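Local coordinates for uncharacterized conserved protein (Sinorhizobium meliloti, PDB 4EZB) that is of unknown function but is probably an oxidoreductase with a Rossmann-type nucleotide-binding fold and a helical domain, resembling 6-phosphogluconate dehydrogenases, at residues Met24-Phe29 with Ala48-Ala53; Ala115-Leu120 with Gly140-Gly145; Ala146-Val151 with Ser193-Arg198; Ser215-Gly220 with Val308-Leu313. All blocks are in the same frame, centred on the assembly; numbering follows the deposited sequence.

Contact 1: Met24-Phe29 with Ala48-Ala53; sequences MTTIAF and AARLAA
Ile27 and Phe29 are hydrogen-bonded to Arg50 and Ala52 in the opening beta-alpha-beta unit of a Rossmann-type fold, strand 26-30, helix 34-44 and strand 50-54. The two strands run parallel, with an angle of 19° between the short segments. Three backbone hydrogen bonds join them. Ile27 N donates to Arg50 O at 3.0 Å. Ile27 O accepts from Ala52 N at 3.0 Å, with an N-H...O angle of only 135°. Phe29 N donates to Ala52 O at 2.9 Å. Ile27 therefore has both of its backbone polar atoms satisfied by strand 50-54. Thr26 and Ala28 turn their backbone bonds the other way, to Asp89 and Val90 and to Val90 and Leu92. Strand 26-30 is thus held along both of its edges.

On the face that carries Ile27, Leu51 and Phe29, the side chains of Ile27 and Leu51 lie side by side and point the same way, with Ile27 CB 4.1 Å from Leu51 CD2. Ile27 CD1 reaches back to Ala49 CB at 3.7 Å. Phe29 also meets Ala36, Ile39 and Ala40 of helix 34-44. Its CG stands anti to the carbonyl carbon (chi1 -64°). This brings one ring edge to the carbonyl that already accepts the Phe29 N-H: Ala52 O lies in the ring plane, 3.3 Å from Phe29 CD1.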
loop_
_atom_site.group_PDB
_atom_site.type_symbol
_atom_site.label_atom_id
_atom_site.label_comp_id
_atom_site.label_asym_id
_atom_site.label_seq_id
_atom_site.Cartn_x
_atom_site.Cartn_y
_atom_site.Cartn_z
HETATM N N MSE A 24 44.448 16.291 -8.564
HETATM C CA MSE A 24 44.857 16.077 -7.172
HETATM C C MSE A 24 43.632 15.871 -6.321
HETATM O O MSE A 24 42.825 16.789 -6.158
HETATM C CB MSE A 24 45.632 17.317 -6.708
HETATM C CG MSE A 24 46.259 17.140 -5.325
HETATM SE SE MSE A 24 47.274 15.446 -5.260
HETATM C CE MSE A 24 46.270 14.527 -3.829
ATOM N N THR A 25 43.492 14.669 -5.760
ATOM C CA THR A 25 42.260 14.287 -5.065
ATOM C C THR A 25 42.422 13.764 -3.612
ATOM O O THR A 25 42.636 12.569 -3.381
ATOM C CB THR A 25 41.411 13.331 -5.942
ATOM O OG1 THR A 25 40.251 12.903 -5.214
ATOM C CG2 THR A 25 42.241 12.113 -6.414
ATOM N N THR A 26 42.302 14.669 -2.637
ATOM C CA THR A 26 42.344 14.292 -1.216
ATOM C C THR A 26 40.958 14.241 -0.554
ATOM O O THR A 26 40.194 15.200 -0.613
ATOM C CB THR A 26 43.281 15.197 -0.415
ATOM O OG1 THR A 26 44.601 15.078 -0.951
ATOM C CG2 THR A 26 43.295 14.789 1.078
ATOM N N ILE A 27 40.661 13.100 0.060
ATOM C CA ILE A 27 39.406 12.848 0.760
ATOM C C ILE A 27 39.651 12.738 2.260
ATOM O O ILE A 27 40.552 12.004 2.676
ATOM C CB ILE A 27 38.763 11.538 0.267
ATOM C CG1 ILE A 27 38.556 11.597 -1.255
ATOM C CG2 ILE A 27 37.455 11.260 0.999
ATOM C CD1 ILE A 27 38.447 10.242 -1.927
ATOM N N ALA A 28 38.857 13.464 3.057
ATOM C CA ALA A 28 38.886 13.324 4.515
ATOM C C ALA A 28 37.568 12.799 5.040
ATOM O O ALA A 28 36.534 13.373 4.771
ATOM C CB ALA A 28 39.228 14.649 5.190
ATOM N N PHE A 29 37.605 11.695 5.777
ATOM C CA PHE A 29 36.413 11.204 6.470
ATOM C C PHE A 29 36.253 11.970 7.779
ATOM O O PHE A 29 37.240 12.316 8.433
ATOM C CB PHE A 29 36.523 9.716 6.762
ATOM C CG PHE A 29 36.590 8.851 5.530
ATOM C CD1 PHE A 29 37.805 8.604 4.902
ATOM C CD2 PHE A 29 35.443 8.261 5.010
ATOM C CE1 PHE A 29 37.868 7.803 3.760
ATOM C CE2 PHE A 29 35.496 7.456 3.874
ATOM C CZ PHE A 29 36.714 7.227 3.250
ATOM N N ALA A 48 43.913 5.401 -4.712
ATOM C CA ALA A 48 42.999 6.105 -5.613
ATOM C C ALA A 48 42.934 7.575 -5.222
ATOM O O ALA A 48 42.627 8.443 -6.050
ATOM C CB ALA A 48 41.618 5.479 -5.553
ATOM N N ALA A 49 43.239 7.844 -3.954
ATOM C CA ALA A 49 43.305 9.203 -3.447
ATOM C C ALA A 49 44.055 9.213 -2.122
ATOM O O ALA A 49 44.022 8.223 -1.387
ATOM C CB ALA A 49 41.899 9.757 -3.268
ATOM N N ARG A 50 44.756 10.311 -1.836
ATOM C CA ARG A 50 45.226 10.567 -0.481
ATOM C C ARG A 50 44.013 10.547 0.465
ATOM O O ARG A 50 43.123 11.396 0.364
ATOM C CB ARG A 50 45.939 11.920 -0.395
ATOM C CG ARG A 50 47.460 11.850 -0.431
ATOM C CD ARG A 50 47.993 11.712 -1.851
ATOM N NE ARG A 50 49.455 11.635 -1.896
ATOM C CZ ARG A 50 50.178 11.645 -3.014
ATOM N NH1 ARG A 50 49.585 11.732 -4.199
ATOM N NH2 ARG A 50 51.501 11.570 -2.951
ATOM N N LEU A 51 43.966 9.553 1.349
ATOM C CA LEU A 51 42.914 9.442 2.344
ATOM C C LEU A 51 43.367 10.025 3.674
ATOM O O LEU A 51 44.556 10.026 3.979
ATOM C CB LEU A 51 42.482 7.976 2.508
ATOM C CG LEU A 51 41.909 7.242 1.275
ATOM C CD1 LEU A 51 41.552 5.791 1.564
ATOM C CD2 LEU A 51 40.678 7.959 0.723
ATOM N N ALA A 52 42.413 10.541 4.449
ATOM C CA ALA A 52 42.624 10.979 5.842
ATOM C C ALA A 52 41.327 10.766 6.600
ATOM O O ALA A 52 40.273 10.566 5.986
ATOM C CB ALA A 52 43.053 12.439 5.918
ATOM N N ALA A 53 41.396 10.776 7.926
ATOM C CA ALA A 53 40.186 10.671 8.726
ATOM C C ALA A 53 40.317 11.421 10.050
ATOM O O ALA A 53 41.327 11.276 10.758
ATOM C CB ALA A 53 39.831 9.220 8.972
#

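Contact 2: Ala115-Leu120 with Gly140-Gly145; sequences AVFIDL and GSFVEG
A beta-alpha-beta unit, strand 116-119, helix 125-136 and strand 141-147, sets Phe117 beside Phe142 in the middle of the mixed sheet. The strands are parallel and in register, with 26° between the short segments. Five backbone hydrogen bonds close the ladder. They run from Ser141 N to Ala115 O, Phe117 N to Ser141 O, Val143 N to Phe117 O, Asp119 N to Val143 O, and Gly145 N to Asp119 O. The straightest is Phe117 N to Ser141 O, 2.8 Å long with an N-H...O angle of 177°.

On one face of the sheet are Phe117, Phe142 and Asp119. Both phenylalanines carry CG anti to the backbone N (chi1 of Phe117 -173°), and the two side chains cross obliquely, with Phe117 CD2 3.8 Å from Phe142 CD1. Phe142 CE1 goes on to Asp119 CB at 3.6 Å, so one ring touches two neighbours of the adjacent strand. On the other face the methyl groups of two valines press together, with Val116 CG1 and Val143 CG2 only 3.4 Å apart, a tight fit. Leu120 CD2 rests against Gly145 CA at 3.9 Å.

The polar ends are held from outside. Lys128 forms a salt bridge with Asp119 OD2 and a hydrogen bond with Gly145 O. Glu144 bonds to Ala191 N and Ser192 N at the start of helix 190-218. Helix 125-136 packs on the phenylalanine face, helix 167-175 lies on the valine face, and strand 90-93 continues the sheet beyond strand 116-119.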
loop_
_atom_site.group_PDB
_atom_site.type_symbol
_atom_site.label_atom_id
_atom_site.label_comp_id
_atom_site.label_asym_id
_atom_site.label_seq_id
_atom_site.Cartn_x
_atom_site.Cartn_y
_atom_site.Cartn_z
ATOM N N ALA A 115 36.593 23.219 -1.696
ATOM C CA ALA A 115 36.267 21.919 -1.115
ATOM C C ALA A 115 34.762 21.633 -1.087
ATOM O O ALA A 115 33.952 22.543 -0.961
ATOM C CB ALA A 115 36.844 21.812 0.281
ATOM N N VAL A 116 34.413 20.356 -1.202
ATOM C CA VAL A 116 33.030 19.912 -1.082
ATOM C C VAL A 116 32.869 19.033 0.176
ATOM O O VAL A 116 33.607 18.078 0.358
ATOM C CB VAL A 116 32.580 19.149 -2.353
ATOM C CG1 VAL A 116 31.119 18.747 -2.238
ATOM C CG2 VAL A 116 32.788 19.996 -3.606
ATOM N N PHE A 117 31.949 19.415 1.058
ATOM C CA PHE A 117 31.537 18.621 2.217
ATOM C C PHE A 117 30.331 17.808 1.761
ATOM O O PHE A 117 29.314 18.397 1.341
ATOM C CB PHE A 117 31.117 19.596 3.313
ATOM C CG PHE A 117 30.813 18.956 4.648
ATOM C CD1 PHE A 117 31.825 18.770 5.592
ATOM C CD2 PHE A 117 29.508 18.598 4.978
ATOM C CE1 PHE A 117 31.544 18.218 6.847
ATOM C CE2 PHE A 117 29.209 18.051 6.217
ATOM C CZ PHE A 117 30.236 17.860 7.159
ATOM N N ILE A 118 30.445 16.477 1.777
ATOM C CA ILE A 118 29.327 15.625 1.430
ATOM C C ILE A 118 28.791 14.996 2.704
ATOM O O ILE A 118 29.498 14.284 3.426
ATOM C CB ILE A 118 29.692 14.501 0.416
ATOM C CG1 ILE A 118 30.431 15.043 -0.806
ATOM C CG2 ILE A 118 28.437 13.759 -0.034
ATOM C CD1 ILE A 118 30.818 13.952 -1.794
ATOM N N ASP A 119 27.538 15.274 3.008
ATOM C CA ASP A 119 26.970 14.771 4.238
ATOM C C ASP A 119 26.341 13.438 3.933
ATOM O O ASP A 119 25.367 13.388 3.206
ATOM C CB ASP A 119 25.920 15.733 4.773
ATOM C CG ASP A 119 25.440 15.337 6.154
ATOM O OD1 ASP A 119 25.812 16.058 7.126
ATOM O OD2 ASP A 119 24.718 14.298 6.268
ATOM N N LEU A 120 26.879 12.360 4.483
ATOM C CA LEU A 120 26.310 11.039 4.192
ATOM C C LEU A 120 25.509 10.426 5.333
ATOM O O LEU A 120 25.227 9.217 5.312
ATOM C CB LEU A 120 27.412 10.052 3.782
ATOM C CG LEU A 120 28.279 10.514 2.635
ATOM C CD1 LEU A 120 29.520 9.627 2.557
ATOM C CD2 LEU A 120 27.465 10.500 1.346
ATOM N N GLY A 140 33.452 26.610 2.107
ATOM C CA GLY A 140 33.253 25.381 1.345
ATOM C C GLY A 140 31.865 25.203 0.775
ATOM O O GLY A 140 30.928 25.900 1.159
ATOM N N SER A 141 31.754 24.253 -0.152
ATOM C CA SER A 141 30.489 23.847 -0.757
ATOM C C SER A 141 29.909 22.642 -0.012
ATOM O O SER A 141 30.648 21.880 0.598
ATOM C CB SER A 141 30.718 23.446 -2.225
ATOM O OG SER A 141 31.217 24.523 -3.002
ATOM N N PHE A 142 28.595 22.466 -0.099
ATOM C CA PHE A 142 27.897 21.372 0.552
ATOM C C PHE A 142 27.210 20.509 -0.509
ATOM O O PHE A 142 26.602 21.043 -1.411
ATOM C CB PHE A 142 26.848 21.924 1.530
ATOM C CG PHE A 142 26.012 20.847 2.209
ATOM C CD1 PHE A 142 26.455 20.237 3.366
ATOM C CD2 PHE A 142 24.783 20.458 1.674
ATOM C CE1 PHE A 142 25.675 19.261 4.004
ATOM C CE2 PHE A 142 24.002 19.471 2.287
ATOM C CZ PHE A 142 24.451 18.869 3.452
ATOM N N VAL A 143 27.345 19.183 -0.435
ATOM C CA VAL A 143 26.552 18.311 -1.299
ATOM C C VAL A 143 25.827 17.363 -0.354
ATOM O O VAL A 143 26.408 16.833 0.574
ATOM C CB VAL A 143 27.395 17.525 -2.339
ATOM C CG1 VAL A 143 26.588 16.401 -2.964
ATOM C CG2 VAL A 143 27.909 18.452 -3.452
ATOM N N GLU A 144 24.553 17.136 -0.582
ATOM C CA GLU A 144 23.861 16.218 0.306
ATOM C C GLU A 144 23.883 14.803 -0.256
ATOM O O GLU A 144 23.489 14.597 -1.394
ATOM C CB GLU A 144 22.424 16.696 0.482
ATOM C CG GLU A 144 21.591 15.657 1.216
ATOM C CD GLU A 144 20.300 15.338 0.520
ATOM O OE1 GLU A 144 19.467 14.675 1.150
ATOM O OE2 GLU A 144 20.108 15.750 -0.634
ATOM N N GLY A 145 24.331 13.825 0.527
ATOM C CA GLY A 145 24.278 12.434 0.076
ATOM C C GLY A 145 23.365 11.548 0.903
ATOM O O GLY A 145 23.019 11.863 2.064
#

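Contact 3: Ala146-Val151 with Ser193-Arg198; sequences AVMARV and SLKMIR
Lys195 NZ donates a short hydrogen bond to Val147 O, 2.7 Å long. The amine comes almost head-on to the carbonyl oxygen, with a C=O...N angle of 166°. The lysine is fully stretched: CG is anti to the backbone N (chi1 172°), and every later torsion is also close to 180°. It therefore spans the gap from the helix to the end of strand 141-147 as a straight rod. Its flank makes the apolar contacts. Lys195 CD passes Ala146 CB at 4.1 Å.

Met148, a selenomethionine here, lies along the same rod but runs in the opposite direction. Its SE touches Lys195 CB at 3.7 Å and Lys195 CG at 3.8 Å. The chain of Met148 is folded at chi2 and chi3, which turns its CE toward Arg198. There CE meets Arg198 NH1 and Arg198 CD, each at 3.8 Å. The methyl group thus sits against the arginine one helical turn beyond Lys195. Lys195 and Arg198 of helix 190-218 thus meet the outer end of the selenomethionine, SE and CE.

Further out, backbone bonds from Ala146 to Leu161 and from Met148 to Pro159 tie this end of the strand to antiparallel strand 159-163. The side chain of Met148 also packs on Pro159 and Leu161. Other residues of helix 190-218 pack elsewhere: Met196 on helix 238-268, and Leu194 and Ile197 on Ile225 of the second subunit. The contact therefore joins the C-terminal end of an inner strand of the Rossmann-type sheet to the long helix that leads into the helical domain.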
loop_
_atom_site.group_PDB
_atom_site.type_symbol
_atom_site.label_atom_id
_atom_site.label_comp_id
_atom_site.label_asym_id
_atom_site.label_seq_id
_atom_site.Cartn_x
_atom_site.Cartn_y
_atom_site.Cartn_z
ATOM N N ALA A 146 22.981 10.421 0.317
ATOM C CA ALA A 146 22.185 9.435 1.024
ATOM C C ALA A 146 22.625 8.049 0.595
ATOM O O ALA A 146 22.631 7.715 -0.595
ATOM C CB ALA A 146 20.704 9.654 0.768
ATOM N N VAL A 147 23.014 7.254 1.577
ATOM C CA VAL A 147 23.585 5.939 1.334
ATOM C C VAL A 147 22.426 4.973 1.198
ATOM O O VAL A 147 21.537 4.972 2.039
ATOM C CB VAL A 147 24.528 5.551 2.460
ATOM C CG1 VAL A 147 25.221 4.220 2.153
ATOM C CG2 VAL A 147 25.540 6.682 2.675
HETATM N N MSE A 148 22.424 4.190 0.114
HETATM C CA MSE A 148 21.219 3.444 -0.291
HETATM C C MSE A 148 21.202 1.999 0.132
HETATM O O MSE A 148 20.199 1.302 -0.052
HETATM C CB MSE A 148 21.041 3.467 -1.815
HETATM C CG MSE A 148 20.776 4.869 -2.356
HETATM SE SE MSE A 148 19.273 5.714 -1.383
HETATM C CE MSE A 148 17.882 4.380 -1.828
ATOM N N ALA A 149 22.311 1.527 0.675
ATOM C CA ALA A 149 22.410 0.154 1.146
ATOM C C ALA A 149 23.347 0.124 2.335
ATOM O O ALA A 149 24.068 1.091 2.583
ATOM C CB ALA A 149 22.943 -0.744 0.031
ATOM N N ARG A 150 23.365 -0.991 3.058
ATOM C CA ARG A 150 24.387 -1.195 4.075
ATOM C C ARG A 150 25.762 -1.248 3.407
ATOM O O ARG A 150 25.900 -1.712 2.272
ATOM C CB ARG A 150 24.097 -2.443 4.908
ATOM C CG ARG A 150 22.860 -2.312 5.794
ATOM C CD ARG A 150 22.956 -3.153 7.064
ATOM N NE ARG A 150 22.960 -4.594 6.788
ATOM C CZ ARG A 150 24.048 -5.364 6.770
ATOM N NH1 ARG A 150 25.252 -4.851 7.015
ATOM N NH2 ARG A 150 23.931 -6.658 6.505
ATOM N N VAL A 151 26.769 -0.737 4.109
ATOM C CA VAL A 151 28.083 -0.465 3.510
ATOM C C VAL A 151 29.019 -1.688 3.455
ATOM O O VAL A 151 29.623 -1.943 2.395
ATOM C CB VAL A 151 28.765 0.767 4.160
ATOM C CG1 VAL A 151 30.023 1.140 3.400
ATOM C CG2 VAL A 151 27.804 1.951 4.188
ATOM N N SER A 193 15.369 12.894 0.500
ATOM C CA SER A 193 13.953 12.851 0.182
ATOM C C SER A 193 13.630 11.631 -0.657
ATOM O O SER A 193 12.724 10.889 -0.342
ATOM C CB SER A 193 13.521 14.110 -0.540
ATOM O OG SER A 193 13.428 15.154 0.420
ATOM N N LEU A 194 14.408 11.421 -1.701
ATOM C CA LEU A 194 14.255 10.279 -2.579
ATOM C C LEU A 194 14.393 8.921 -1.838
ATOM O O LEU A 194 13.580 8.018 -2.036
ATOM C CB LEU A 194 15.276 10.394 -3.708
ATOM C CG LEU A 194 15.250 9.399 -4.849
ATOM C CD1 LEU A 194 13.824 9.198 -5.285
ATOM C CD2 LEU A 194 16.048 9.953 -6.011
ATOM N N LYS A 195 15.410 8.801 -0.993
ATOM C CA LYS A 195 15.638 7.599 -0.194
ATOM C C LYS A 195 14.434 7.305 0.716
ATOM O O LYS A 195 13.917 6.184 0.751
ATOM C CB LYS A 195 16.910 7.756 0.655
ATOM C CG LYS A 195 17.100 6.628 1.655
ATOM C CD LYS A 195 18.443 6.680 2.359
ATOM C CE LYS A 195 18.495 5.641 3.469
ATOM N NZ LYS A 195 19.840 5.565 4.105
HETATM N N MSE A 196 13.984 8.336 1.419
HETATM C CA MSE A 196 12.856 8.237 2.337
HETATM C C MSE A 196 11.537 7.934 1.670
HETATM O O MSE A 196 10.784 7.072 2.144
HETATM C CB MSE A 196 12.735 9.556 3.072
HETATM C CG MSE A 196 12.705 9.272 4.561
HETATM SE SE MSE A 196 14.524 9.226 5.319
HETATM C CE MSE A 196 15.185 10.977 4.701
ATOM N N ILE A 197 11.223 8.645 0.593
ATOM C CA ILE A 197 9.958 8.411 -0.112
ATOM C C ILE A 197 9.880 7.003 -0.750
ATOM O O ILE A 197 8.813 6.386 -0.813
ATOM C CB ILE A 197 9.676 9.537 -1.118
ATOM C CG1 ILE A 197 9.432 10.849 -0.349
ATOM C CG2 ILE A 197 8.443 9.232 -1.967
ATOM C CD1 ILE A 197 9.628 12.100 -1.191
ATOM N N ARG A 198 11.021 6.510 -1.207
ATOM C CA ARG A 198 11.149 5.197 -1.817
ATOM C C ARG A 198 10.696 4.134 -0.814
ATOM O O ARG A 198 10.169 3.094 -1.209
ATOM C CB ARG A 198 12.611 4.966 -2.199
ATOM C CG ARG A 198 12.922 3.599 -2.772
ATOM C CD ARG A 198 14.412 3.419 -3.048
ATOM N NE ARG A 198 14.708 2.023 -3.376
ATOM C CZ ARG A 198 15.222 1.132 -2.528
ATOM N NH1 ARG A 198 15.540 1.476 -1.281
ATOM N NH2 ARG A 198 15.437 -0.115 -2.935
#

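Contact 4: Ser215-Gly220 with Val308-Leu313; sequences SAERAG and VLARRL
A water molecule bridges Arg218 and Arg311. It donates to Arg218 O at 3.1 Å and accepts a weak bond from Arg311 NH2 at 3.3 Å. No direct hydrogen bond joins the two segments. Beside the water the two guanidinium groups come close, with Arg218 NH1 3.4 Å from Arg311 NH2 and their planes 64° apart. Both atoms are donors, so this approach is probably unfavourable in itself. Ala310 O may ease it, since it lies at the edge of the Arg218 guanidinium, 3.5 Å from Arg218 NH1. Arg218 NE has a firmer partner: it bonds to Phe270 O of the second subunit.

The apolar part centres on Ala310. Its CB meets Glu217 CG at 3.4 Å and Glu217 CB at 3.7 Å. Glu217 places CG there by standing anti to its backbone N (chi1 -178°), and the chain then bends at chi2. Its carboxylate does not reach a salt bridge: Glu217 OE2 stays 4.3 Å from Arg311 NH1, and the carboxylate and guanidinium planes are 65° apart. Glu217 OE1 is instead hydrogen-bonded to Thr222 OG1.

Just beyond, a Schellman motif ends helix 190-218, with Gly220 at positive phi and Gly220 N bonded to Glu217 O. The contact packs the last turn of that helix against the last turn of helix 301-312. Leu309 places helix 301-312 on helix 275-291 and on Ile210 and Ser214 of helix 190-218. Helix 275-291 thus backs the contact within the chain, while Ile267, Phe270 and Leu272 of the second subunit adjoin it.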
loop_
_atom_site.group_PDB
_atom_site.type_symbol
_atom_site.label_atom_id
_atom_site.label_comp_id
_atom_site.label_asym_id
_atom_site.label_seq_id
_atom_site.Cartn_x
_atom_site.Cartn_y
_atom_site.Cartn_z
ATOM N N SER A 215 -6.174 -10.444 7.884
ATOM C CA SER A 215 -7.617 -10.250 7.864
ATOM C C SER A 215 -8.252 -11.418 7.150
ATOM O O SER A 215 -9.122 -12.119 7.698
ATOM C CB SER A 215 -7.943 -8.990 7.061
ATOM O OG SER A 215 -7.861 -7.848 7.878
ATOM N N ALA A 216 -7.805 -11.595 5.909
ATOM C CA ALA A 216 -8.225 -12.683 5.067
ATOM C C ALA A 216 -8.135 -14.002 5.794
ATOM O O ALA A 216 -9.027 -14.876 5.666
ATOM C CB ALA A 216 -7.376 -12.722 3.810
ATOM N N GLU A 217 -7.044 -14.171 6.530
ATOM C CA GLU A 217 -6.793 -15.427 7.228
ATOM C C GLU A 217 -7.772 -15.649 8.369
ATOM O O GLU A 217 -8.229 -16.760 8.583
ATOM C CB GLU A 217 -5.361 -15.469 7.760
ATOM C CG GLU A 217 -5.010 -16.773 8.464
ATOM C CD GLU A 217 -4.819 -17.952 7.518
ATOM O OE1 GLU A 217 -4.754 -17.768 6.281
ATOM O OE2 GLU A 217 -4.723 -19.080 8.023
ATOM N N ARG A 218 -8.094 -14.587 9.100
ATOM C CA ARG A 218 -9.106 -14.665 10.139
ATOM C C ARG A 218 -10.455 -14.951 9.513
ATOM O O ARG A 218 -11.306 -15.586 10.143
ATOM C CB ARG A 218 -9.183 -13.369 10.954
ATOM C CG ARG A 218 -8.025 -13.175 11.924
ATOM C CD ARG A 218 -8.323 -12.110 12.974
ATOM N NE ARG A 218 -9.411 -12.510 13.868
ATOM C CZ ARG A 218 -9.353 -13.529 14.733
ATOM N NH1 ARG A 218 -8.251 -14.268 14.846
ATOM N NH2 ARG A 218 -10.406 -13.814 15.500
ATOM N N ALA A 219 -10.651 -14.481 8.277
ATOM C CA ALA A 219 -11.880 -14.772 7.564
ATOM C C ALA A 219 -11.842 -16.099 6.756
ATOM O O ALA A 219 -12.818 -16.447 6.106
ATOM C CB ALA A 219 -12.251 -13.596 6.668
ATOM N N GLY A 220 -10.719 -16.817 6.779
ATOM C CA GLY A 220 -10.559 -18.049 5.987
ATOM C C GLY A 220 -10.572 -17.948 4.460
ATOM O O GLY A 220 -10.949 -18.900 3.796
ATOM N N VAL A 308 0.134 -17.058 11.973
ATOM C CA VAL A 308 0.670 -16.537 13.206
ATOM C C VAL A 308 0.184 -15.103 13.426
ATOM O O VAL A 308 -0.348 -14.805 14.502
ATOM C CB VAL A 308 2.198 -16.699 13.307
ATOM C CG1 VAL A 308 2.745 -15.860 14.456
ATOM C CG2 VAL A 308 2.544 -18.167 13.508
ATOM N N LEU A 309 0.342 -14.245 12.413
ATOM C CA LEU A 309 -0.165 -12.870 12.439
ATOM C C LEU A 309 -1.672 -12.804 12.667
ATOM O O LEU A 309 -2.146 -11.984 13.464
ATOM C CB LEU A 309 0.114 -12.170 11.108
ATOM C CG LEU A 309 1.513 -11.663 10.814
ATOM C CD1 LEU A 309 1.532 -11.055 9.417
ATOM C CD2 LEU A 309 1.931 -10.647 11.876
ATOM N N ALA A 310 -2.421 -13.630 11.933
ATOM C CA ALA A 310 -3.878 -13.703 12.093
ATOM C C ALA A 310 -4.242 -13.867 13.584
ATOM O O ALA A 310 -5.011 -13.073 14.139
ATOM C CB ALA A 310 -4.459 -14.842 11.267
ATOM N N ARG A 311 -3.648 -14.872 14.220
ATOM C CA ARG A 311 -3.891 -15.156 15.633
ATOM C C ARG A 311 -3.281 -14.121 16.566
ATOM O O ARG A 311 -3.942 -13.642 17.485
ATOM C CB ARG A 311 -3.396 -16.558 15.982
ATOM C CG ARG A 311 -4.502 -17.576 16.263
ATOM C CD ARG A 311 -5.756 -17.395 15.406
ATOM N NE ARG A 311 -5.629 -17.946 14.055
ATOM C CZ ARG A 311 -6.588 -17.898 13.135
ATOM N NH1 ARG A 311 -6.381 -18.432 11.938
ATOM N NH2 ARG A 311 -7.756 -17.322 13.415
ATOM N N ARG A 312 -2.031 -13.755 16.310
ATOM C CA ARG A 312 -1.293 -12.916 17.243
ATOM C C ARG A 312 -1.663 -11.440 17.196
ATOM O O ARG A 312 -1.616 -10.776 18.240
ATOM C CB ARG A 312 0.209 -13.088 17.081
ATOM C CG ARG A 312 0.951 -12.869 18.383
ATOM C CD ARG A 312 1.254 -14.172 19.097
ATOM N NE ARG A 312 1.725 -13.925 20.460
ATOM C CZ ARG A 312 2.869 -13.323 20.782
ATOM N NH1 ARG A 312 3.703 -12.873 19.852
ATOM N NH2 ARG A 312 3.183 -13.167 22.056
ATOM N N LEU A 313 -1.990 -10.921 16.002
ATOM C CA LEU A 313 -2.674 -9.629 15.887
ATOM C C LEU A 313 -4.158 -9.883 16.188
ATOM O O LEU A 313 -4.826 -9.102 16.867
ATOM C CB LEU A 313 -2.514 -9.027 14.488
ATOM C CG LEU A 313 -1.129 -8.839 13.831
ATOM C CD1 LEU A 313 -1.249 -8.444 12.367
ATOM C CD2 LEU A 313 -0.287 -7.813 14.578
HETATM O O HOH W 1 -10.882 -17.728 12.376
#

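The four contacts follow one another along the chain. Contacts 1 and 2 join neighbouring strands of the same sheet and have centres about 14 Å apart. Strand 90-93 lies between their strand pairs. Contact 3 continues strand 141-147 from contact 2 and touches it, Leu120 O meeting Val147 CG2 at 3.7 Å. It adds the first turns of helix 190-218. Contact 4 lies at the far end of that helix, its centre about 32 Å from that of contact 3 and about 55 Å from that of contact 1. The helix therefore spans from the Rossmann-type sheet to the helical domain, and the second subunit packs against it at both contacts 3 and 4.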